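Local coordinates for protein 5'-deoxynucleotidase (Archaeoglobus fulgidus, PDB 1YNB) that probably hydrolyses 2'-deoxyribonucleoside 5'-phosphates to the deoxyribonucleoside and phosphate, as a metal-dependent, homodimeric member of the HD-domain family, at residues Val162-Glu165 against Arg166-Pro169. Residues are numbered along the deposited sequence; the frame is centred on the assembly and turned at random.
Sequences VLME and RKNP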
# COMPACT_ATOMS: atom_id res chain seq x y z
N VAL A 162 0.57 -2.36 25.13
CA VAL A 162 1.09 -1.09 24.65
C VAL A 162 0.19 -0.53 23.53
O VAL A 162 -0.03 0.68 23.48
CB VAL A 162 2.57 -1.21 24.18
CG1 VAL A 162 3.07 0.11 23.56
CG2 VAL A 162 3.43 -1.53 25.41
N LEU A 163 -0.31 -1.41 22.65
CA LEU A 163 -1.21 -0.99 21.56
C LEU A 163 -2.37 -0.20 22.17
O LEU A 163 -2.73 0.88 21.69
CB LEU A 163 -1.82 -2.20 20.86
CG LEU A 163 -2.47 -2.26 19.46
CD1 LEU A 163 -3.78 -3.07 19.53
CD2 LEU A 163 -2.60 -0.90 18.80
N MET A 164 -2.98 -0.79 23.20
CA MET A 164 -4.14 -0.15 23.84
C MET A 164 -3.81 1.01 24.77
O MET A 164 -4.69 1.86 25.03
CB MET A 164 -4.99 -1.22 24.54
CG MET A 164 -5.49 -2.38 23.61
SD MET A 164 -6.48 -1.79 22.19
CE MET A 164 -8.16 -1.64 23.01
N GLU A 165 -2.58 1.07 25.28
CA GLU A 165 -2.19 2.20 26.13
C GLU A 165 -2.04 3.41 25.21
O GLU A 165 -2.48 4.51 25.55
CB GLU A 165 -0.84 1.97 26.79
CG GLU A 165 -0.83 0.94 27.89
CD GLU A 165 0.54 0.86 28.55
OE1 GLU A 165 1.55 0.60 27.84
OE2 GLU A 165 0.59 1.06 29.79
N ARG A 166 -1.43 3.19 24.05
CA ARG A 166 -1.17 4.27 23.11
C ARG A 166 -2.36 4.67 22.25
O ARG A 166 -2.58 5.87 22.06
CB ARG A 166 -0.02 3.90 22.15
CG ARG A 166 1.33 3.62 22.79
CD ARG A 166 2.42 3.27 21.71
NE ARG A 166 2.69 4.37 20.76
CZ ARG A 166 2.22 4.46 19.51
NH1 ARG A 166 1.45 3.50 19.02
NH2 ARG A 166 2.52 5.52 18.75
N LYS A 167 -3.09 3.67 21.75
CA LYS A 167 -4.20 3.86 20.81
C LYS A 167 -3.83 4.99 19.86
O LYS A 167 -4.56 5.94 19.65
CB LYS A 167 -5.52 4.15 21.53
CG LYS A 167 -6.10 2.93 22.24
CD LYS A 167 -7.57 3.16 22.60
CE LYS A 167 -8.12 2.05 23.50
NZ LYS A 167 -7.58 2.14 24.88
N ASN A 168 -2.66 4.86 19.26
CA ASN A 168 -2.20 5.89 18.36
C ASN A 168 -1.56 5.29 17.13
O ASN A 168 -0.38 4.93 17.11
CB ASN A 168 -1.24 6.79 19.11
CG ASN A 168 -0.59 7.79 18.20
OD1 ASN A 168 -1.17 8.17 17.18
ND2 ASN A 168 0.60 8.24 18.57
N PRO A 169 -2.33 5.22 16.05
CA PRO A 169 -1.86 4.65 14.78
C PRO A 169 -0.90 5.51 13.97
O PRO A 169 -0.41 5.09 12.93
CB PRO A 169 -3.16 4.31 14.05
CG PRO A 169 -4.12 5.33 14.55
CD PRO A 169 -3.77 5.55 16.00
O HOH W 1 -1.31 2.27 19.27
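A bend at chi3 (63°) swings the guanidinium of Arg166 away from helix 154-166 and along the outgoing chain, while the aliphatic part of the same side chain lies against a methyl of Val162, Arg166 CD to Val162 CG1 3.7 Å. At the far end of the arginine, NH1 makes a weak hydrogen bond with the carbonyl O of Asn168, at 3.0 Å. Lys167 doubles back the other way: extended as far as CE, it bends at chi4 (72°) and delivers NZ to the carbonyl O of Met164, 2.9 Å away, in the carbonyl plane and on a lone pair. The side chains of Lys167 and Met164 cross at an angle, Lys167 CE touching Met164 CE at 3.7 Å, and Met164 itself packs on Ala146 and Glu147.

The backbone keeps helical bonding to the last turn, Arg166 N to Val162 O and Lys167 N to Leu163 O, before Lys167 takes a positive phi and the chain leaves the helix. A water bridges the turn out of the helix, donating to Leu163 O and accepting from Asn168 N (2.9 Å from the water oxygen). Leu163 packs on Ala129, Phe130 and Val133 of helix 117-135; Val11 of a second subunit packs on Arg166, so this helix end also meets another chain. Trimming Arg166 back to alanine is likely to leave the Val162 methyl without its aliphatic neighbour and Asn168 O without the guanidinium.

Chemically, this is a helix C-terminus whose carbonyls are met by an ammonium, a water and main-chain N-H groups; the lysine's positive charge, lying at the negative end of the helix dipole, is likely to be favourably placed.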